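Local coordinates for pheromone cOB1/lipoprotein, YaeC family (Enterococcus faecalis, PDB 4EF1) that probably binds methionine outside the membrane as the lipid-tethered binding protein of a methionine uptake system, and carries the cOB1 sex pheromone in its precursor, at residues L43-L48 / N56-V61; A78-L83 / P200-I205. All coordinates share one frame; numbering follows the deposited sequence. Where two conformers were deposited one is given.

Interaction 1: residues L43-L48 / N56-V61; sequences LPNKAL and NYFQHV. With MSE (selenomethionine), chain C.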
loop_
_atom_site.group_PDB
_atom_site.type_symbol
_atom_site.label_atom_id
_atom_site.label_comp_id
_atom_site.label_asym_id
_atom_site.label_seq_id
_atom_site.Cartn_x
_atom_site.Cartn_y
_atom_site.Cartn_z
ATOM N N LEU A 43 10.165 4.414 8.888
ATOM C CA LEU A 43 11.101 5.521 8.691
ATOM C C LEU A 43 10.579 6.729 7.889
ATOM O O LEU A 43 10.921 7.854 8.249
ATOM C CB LEU A 43 12.457 5.045 8.153
ATOM C CG LEU A 43 13.348 4.235 9.144
ATOM C CD1 LEU A 43 14.660 3.866 8.446
ATOM C CD2 LEU A 43 13.677 4.971 10.455
ATOM N N PRO A 44 9.759 6.512 6.857
ATOM C CA PRO A 44 9.166 7.674 6.142
ATOM C C PRO A 44 8.298 8.586 7.007
ATOM O O PRO A 44 8.266 9.814 6.778
ATOM C CB PRO A 44 8.344 7.052 5.023
ATOM C CG PRO A 44 8.714 5.618 4.976
ATOM C CD PRO A 44 9.337 5.222 6.253
ATOM N N ASN A 45 7.572 8.001 7.956
ATOM C CA ASN A 45 6.854 8.803 8.940
ATOM C C ASN A 45 7.784 9.450 9.960
ATOM O O ASN A 45 7.588 10.631 10.269
ATOM C CB ASN A 45 5.731 8.015 9.615
ATOM C CG ASN A 45 4.474 7.897 8.740
ATOM O OD1 ASN A 45 4.188 8.768 7.925
ATOM N ND2 ASN A 45 3.682 6.854 8.969
ATOM N N LYS A 46 8.786 8.716 10.482
ATOM C CA LYS A 46 9.783 9.316 11.377
ATOM C C LYS A 46 10.450 10.497 10.677
ATOM O O LYS A 46 10.574 11.580 11.246
ATOM C CB LYS A 46 10.857 8.309 11.840
ATOM C CG LYS A 46 10.345 7.236 12.811
ATOM C CD LYS A 46 11.460 6.423 13.481
ATOM C CE LYS A 46 10.903 5.468 14.533
ATOM N NZ LYS A 46 10.201 6.160 15.652
ATOM N N ALA A 47 10.870 10.287 9.439
ATOM C CA ALA A 47 11.530 11.332 8.634
ATOM C C ALA A 47 10.678 12.611 8.407
ATOM O O ALA A 47 11.196 13.719 8.393
ATOM C CB ALA A 47 11.999 10.741 7.298
ATOM N N LEU A 48 9.367 12.434 8.187
ATOM C CA LEU A 48 8.447 13.548 8.014
ATOM C C LEU A 48 8.312 14.336 9.305
ATOM O O LEU A 48 8.386 15.559 9.305
ATOM C CB LEU A 48 7.086 13.070 7.492
ATOM C CG LEU A 48 5.966 14.106 7.326
ATOM C CD1 LEU A 48 6.433 15.144 6.296
ATOM C CD2 LEU A 48 4.679 13.415 6.884
ATOM N N ASN A 56 5.622 12.787 2.519
ATOM C CA ASN A 56 5.856 11.395 2.150
ATOM C C ASN A 56 4.744 10.847 1.260
ATOM O O ASN A 56 3.635 11.408 1.154
ATOM C CB ASN A 56 6.289 10.510 3.340
ATOM C CG ASN A 56 5.182 10.272 4.359
ATOM O OD1 ASN A 56 3.991 10.067 4.009
ATOM N ND2 ASN A 56 5.575 10.232 5.620
ATOM N N TYR A 57 5.098 9.782 0.556
ATOM C CA TYR A 57 4.259 9.132 -0.418
ATOM C C TYR A 57 4.553 7.615 -0.359
ATOM O O TYR A 57 5.437 7.102 -1.059
ATOM C CB TYR A 57 4.608 9.697 -1.804
ATOM C CG TYR A 57 3.811 9.124 -2.972
ATOM C CD1 TYR A 57 2.474 8.683 -2.843
ATOM C CD2 TYR A 57 4.387 9.065 -4.244
ATOM C CE1 TYR A 57 1.752 8.188 -3.957
ATOM C CE2 TYR A 57 3.685 8.577 -5.335
ATOM C CZ TYR A 57 2.387 8.131 -5.208
ATOM O OH TYR A 57 1.771 7.688 -6.359
ATOM N N PHE A 58 3.787 6.909 0.475
ATOM C CA PHE A 58 3.983 5.467 0.684
ATOM C C PHE A 58 2.792 4.751 1.343
ATOM O O PHE A 58 2.699 3.532 1.239
ATOM C CB PHE A 58 5.270 5.219 1.525
ATOM C CG PHE A 58 5.039 5.301 3.001
ATOM C CD1 PHE A 58 4.928 6.530 3.627
ATOM C CD2 PHE A 58 4.949 4.156 3.762
ATOM C CE1 PHE A 58 4.707 6.605 4.977
ATOM C CE2 PHE A 58 4.716 4.226 5.124
ATOM C CZ PHE A 58 4.602 5.449 5.729
ATOM N N GLN A 59 1.936 5.467 2.065
ATOM C CA GLN A 59 0.894 4.835 2.909
ATOM C C GLN A 59 -0.524 5.158 2.497
ATOM O O GLN A 59 -0.775 6.221 1.921
ATOM C CB GLN A 59 1.063 5.287 4.361
ATOM C CG GLN A 59 0.779 6.750 4.655
ATOM C CD GLN A 59 1.334 7.265 5.980
ATOM O OE1 GLN A 59 1.238 6.595 7.015
ATOM N NE2 GLN A 59 1.926 8.483 5.948
ATOM N N HIS A 60 -1.446 4.262 2.872
ATOM C CA HIS A 60 -2.876 4.465 2.740
ATOM C C HIS A 60 -3.453 5.016 4.035
ATOM O O HIS A 60 -2.764 5.033 5.039
ATOM C CB HIS A 60 -3.597 3.189 2.253
ATOM C CG HIS A 60 -3.309 1.921 3.052
ATOM N ND1 HIS A 60 -3.605 1.800 4.370
ATOM C CD2 HIS A 60 -2.890 0.667 2.633
ATOM C CE1 HIS A 60 -3.299 0.546 4.797
ATOM N NE2 HIS A 60 -2.865 -0.153 3.741
ATOM N N VAL A 61 -4.690 5.510 4.000
ATOM C CA VAL A 61 -5.330 6.196 5.139
ATOM C C VAL A 61 -5.495 5.342 6.403
ATOM O O VAL A 61 -5.205 5.801 7.489
ATOM C CB VAL A 61 -6.675 6.894 4.761
ATOM C CG1 VAL A 61 -7.387 7.469 5.997
ATOM C CG2 VAL A 61 -6.420 8.025 3.744
HETATM N N MSE C 301 1.857 0.664 -0.971
HETATM C CA MSE C 301 1.171 -0.099 0.147
HETATM C C MSE C 301 -0.224 -0.597 -0.242
HETATM O O MSE C 301 -0.998 0.156 -0.851
HETATM O OXT MSE C 301 -0.619 -1.738 0.123
HETATM C CB MSE C 301 1.113 0.711 1.442
HETATM C CG MSE C 301 0.589 -0.047 2.668
HETATM SE SE MSE C 301 0.303 1.156 4.142
HETATM C CE MSE C 301 2.188 1.635 4.567
#
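Asn45, on helix 43-50, reaches across to Gln59 with its amide, and the two side chains approach from opposite directions to form a cyclic pair of hydrogen bonds. Asn45 ND2 donates to Gln59 OE1 at 3.1 Å, nearly straight at 167° and within the plane of the asparagine amide. In return Gln59 NE2 donates a hydrogen bond to Asn45 OD1 at 3.0 Å, in the carbonyl plane and on a lone pair, although this bond is bent at the donor and its acceptor is tilted from the glutamine amide plane. The amide planes are turned 36° apart, so the ring of bonds is puckered. Asn45 OD1 accepts a second hydrogen bond from Asn56 ND2 at 3.1 Å, this donor lying well out of the carbonyl plane. The same Asn56 nitrogen makes a weak bond to Pro44 O, so one buried NH2 group is shared between a side chain and a helix carbonyl, while Leu48 CD2 packs against it. Asparagine and glutamine suit these places because each amide can give and accept at once without bringing a charge into the interior.

The Phe58 ring of 56-61 faces the helix. Its CG sits between backbone N and carbonyl carbon (chi1 85°), which raises the ring toward the helix. Pro44 presents its CB-CG edge to one face, with CG over the centre, 3.9 Å from the ring centroid, in a CH-pi contact; Gln59 CB covers the opposite face, and the amide of Asn45 meets the edge. Proline suits the first turn of the helix here because its compact ring sets C-H groups against the phenyl.

Beyond this layer the chain reaches the ligand: MSE CE lies 3.8 Å from Gln59 CB, and the selenium rests over the face of the His60 ring. The amide network thus backs the wall of the side-chain pocket in a periplasmic-binding-protein fold of the NlpA family.

Interaction 2: residues A78-L83 / P200-I205; sequences AGAIHL and PYANII. With MSE (selenomethionine), chain C.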
loop_
_atom_site.group_PDB
_atom_site.type_symbol
_atom_site.label_atom_id
_atom_site.label_comp_id
_atom_site.label_asym_id
_atom_site.label_seq_id
_atom_site.Cartn_x
_atom_site.Cartn_y
_atom_site.Cartn_z
ATOM N N ALA A 78 -2.672 15.064 2.501
ATOM C CA ALA A 78 -2.719 16.027 1.388
ATOM C C ALA A 78 -3.461 15.529 0.133
ATOM O O ALA A 78 -3.652 16.299 -0.811
ATOM C CB ALA A 78 -1.316 16.452 1.010
ATOM N N GLY A 79 -3.791 14.246 0.059
ATOM C CA GLY A 79 -4.629 13.742 -1.032
ATOM C C GLY A 79 -4.211 12.359 -1.500
ATOM O O GLY A 79 -3.042 12.043 -1.539
ATOM N N ALA A 80 -5.199 11.544 -1.867
ATOM C CA ALA A 80 -4.956 10.203 -2.408
ATOM C C ALA A 80 -4.463 10.332 -3.851
ATOM O O ALA A 80 -5.009 11.136 -4.644
ATOM C CB ALA A 80 -6.227 9.394 -2.395
ATOM N N ILE A 81 -3.525 9.477 -4.206
ATOM C CA ILE A 81 -2.929 9.465 -5.544
ATOM C C ILE A 81 -3.199 8.174 -6.333
ATOM O O ILE A 81 -3.495 8.216 -7.517
ATOM C CB ILE A 81 -1.445 9.690 -5.456
ATOM C CG1 ILE A 81 -1.109 10.948 -4.678
ATOM C CG2 ILE A 81 -0.827 9.749 -6.858
ATOM C CD1 ILE A 81 -1.710 12.252 -5.168
ATOM N N HIS A 82 -3.124 7.027 -5.676
ATOM C CA HIS A 82 -3.307 5.729 -6.344
ATOM C C HIS A 82 -3.628 4.586 -5.420
ATOM O O HIS A 82 -3.327 4.644 -4.256
ATOM C CB HIS A 82 -2.055 5.368 -7.138
ATOM C CG HIS A 82 -0.908 4.839 -6.296
ATOM N ND1 HIS A 82 0.084 5.621 -5.852
ATOM C CD2 HIS A 82 -0.600 3.551 -5.891
ATOM C CE1 HIS A 82 0.971 4.898 -5.208
ATOM N NE2 HIS A 82 0.544 3.614 -5.205
ATOM N N LEU A 83 -4.155 3.499 -6.006
ATOM C CA LEU A 83 -4.505 2.236 -5.319
ATOM C C LEU A 83 -3.550 1.126 -5.775
ATOM O O LEU A 83 -3.063 1.109 -6.951
ATOM C CB LEU A 83 -5.923 1.784 -5.721
ATOM C CG LEU A 83 -7.077 2.773 -5.771
ATOM C CD1 LEU A 83 -8.405 2.114 -6.143
ATOM C CD2 LEU A 83 -7.180 3.502 -4.437
ATOM N N PRO A 200 -10.643 2.190 -0.294
ATOM C CA PRO A 200 -10.208 2.723 1.007
ATOM C C PRO A 200 -8.694 2.663 1.231
ATOM O O PRO A 200 -8.197 3.315 2.126
ATOM C CB PRO A 200 -10.931 1.825 2.021
ATOM C CG PRO A 200 -11.866 0.965 1.223
ATOM C CD PRO A 200 -11.253 0.858 -0.131
ATOM N N TYR A 201 -7.975 1.909 0.412
ATOM C CA TYR A 201 -6.531 1.763 0.533
ATOM C C TYR A 201 -5.734 2.595 -0.481
ATOM O O TYR A 201 -4.630 2.234 -0.821
ATOM C CB TYR A 201 -6.142 0.266 0.461
ATOM C CG TYR A 201 -6.841 -0.465 1.560
ATOM C CD1 TYR A 201 -6.439 -0.309 2.886
ATOM C CD2 TYR A 201 -8.030 -1.206 1.299
ATOM C CE1 TYR A 201 -7.166 -0.897 3.918
ATOM C CE2 TYR A 201 -8.710 -1.824 2.314
ATOM C CZ TYR A 201 -8.277 -1.674 3.616
ATOM O OH TYR A 201 -8.975 -2.256 4.595
ATOM N N ALA A 202 -6.265 3.735 -0.884
ATOM C CA ALA A 202 -5.529 4.671 -1.768
ATOM C C ALA A 202 -4.287 5.175 -1.009
ATOM O O ALA A 202 -4.345 5.460 0.189
ATOM C CB ALA A 202 -6.428 5.857 -2.213
ATOM N N ASN A 203 -3.174 5.215 -1.702
ATOM C CA ASN A 203 -1.928 5.724 -1.161
ATOM C C ASN A 203 -1.936 7.248 -1.280
ATOM O O ASN A 203 -2.295 7.788 -2.335
ATOM C CB ASN A 203 -0.730 5.135 -1.884
ATOM C CG ASN A 203 -0.420 3.709 -1.451
ATOM O OD1 ASN A 203 0.744 3.276 -1.439
ATOM N ND2 ASN A 203 -1.476 2.961 -1.084
ATOM N N ILE A 204 -1.460 7.922 -0.229
ATOM C CA ILE A 204 -1.583 9.367 -0.119
ATOM C C ILE A 204 -0.252 10.119 -0.049
ATOM O O ILE A 204 0.826 9.544 0.198
ATOM C CB ILE A 204 -2.397 9.788 1.151
ATOM C CG1 ILE A 204 -1.650 9.451 2.461
ATOM C CG2 ILE A 204 -3.801 9.225 1.160
ATOM C CD1 ILE A 204 -2.402 9.876 3.703
ATOM N N ILE A 205 -0.365 11.431 -0.232
ATOM C CA ILE A 205 0.723 12.349 0.101
ATOM C C ILE A 205 0.386 12.805 1.505
ATOM O O ILE A 205 -0.692 13.297 1.724
ATOM C CB ILE A 205 0.798 13.569 -0.804
ATOM C CG1 ILE A 205 1.052 13.145 -2.252
ATOM C CG2 ILE A 205 1.879 14.539 -0.323
ATOM C CD1 ILE A 205 2.378 12.445 -2.462
HETATM N N MSE C 301 1.857 0.664 -0.971
HETATM C CA MSE C 301 1.171 -0.099 0.147
HETATM C C MSE C 301 -0.224 -0.597 -0.242
HETATM O O MSE C 301 -0.998 0.156 -0.851
HETATM O OXT MSE C 301 -0.619 -1.738 0.123
HETATM C CB MSE C 301 1.113 0.711 1.442
HETATM C CG MSE C 301 0.589 -0.047 2.668
HETATM SE SE MSE C 301 0.303 1.156 4.142
HETATM C CE MSE C 301 2.188 1.635 4.567
#
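A classic beta bulge, in the sheet that carries part of the selenomethionine site, joins strand 75-83 to strand 203-208: Ile81 and His82 both face Asn203. Ile81 N donates to Asn203 O at 2.8 Å, and Asn203 N returns a bond to His82 O at 2.6 Å, both close to straight. Farther along the antiparallel pair Ile205 N binds Gly79 O and Ala78 N binds Ile205 O. Gly79 has a positive phi of 143°, where a side chain would collide with the preceding carbonyl oxygen, and glycine avoids this.

On the face that bears His82 and Asn203, Asn203 CB sits over one face of the imidazole, 3.9 Å from its centroid and offset toward the rim. The ring and amide planes are 37° apart. With CG beside the backbone N (chi1 -77°), the Asn203 amide is directed at the ligand and offers OD1 to MSE N and ND2 to MSE O, each at 2.9 Å; one side chain thereby recognises both the amino and the carboxylate group, as an amide can. Asn203 at the start of strand 203-208, joined by Glu84, Asn176 and Arg116, holds the amino-acid head, as expected for a periplasmic binding protein, whose ligand lies between two lobes. Asn203 OD1 also has His15 NE2 as a partner. The His82 ring is held at both nitrogens, ND1 by Tyr57 OH and NE2 by Glu84 OE2.

Small and branched side chains fill the rest. Ala80 CB meets Ala202 CB at 3.5 Å, a closeness that two methyl groups allow. Ile81 CG1 packs against Ile205 CG1 at 3.9 Å, where both isoleucines lie under helix 215-225 through Leu224.

Interactions 1 and 2 share one mixed sheet, in which strands 55-60 and 203-208 are neighbours, and a probable hydrogen bond from Ile204 N to Gln59 O (2.8 Å) stitches them together; their centres are about 12 Å apart. Interaction 1 is fully buried and fastens a helix to the sheet through side-chain amides and one aromatic ring. Interaction 2, only partly buried, joins strand to strand mainly by backbone bonds, with alanine and isoleucine side chains filling in. Both reach the selenomethionine, but at different ends: 56-61 lines the ligand's side chain, from CB to the selenium and its methyl, whereas Asn203 of 200-205 grips the polar head.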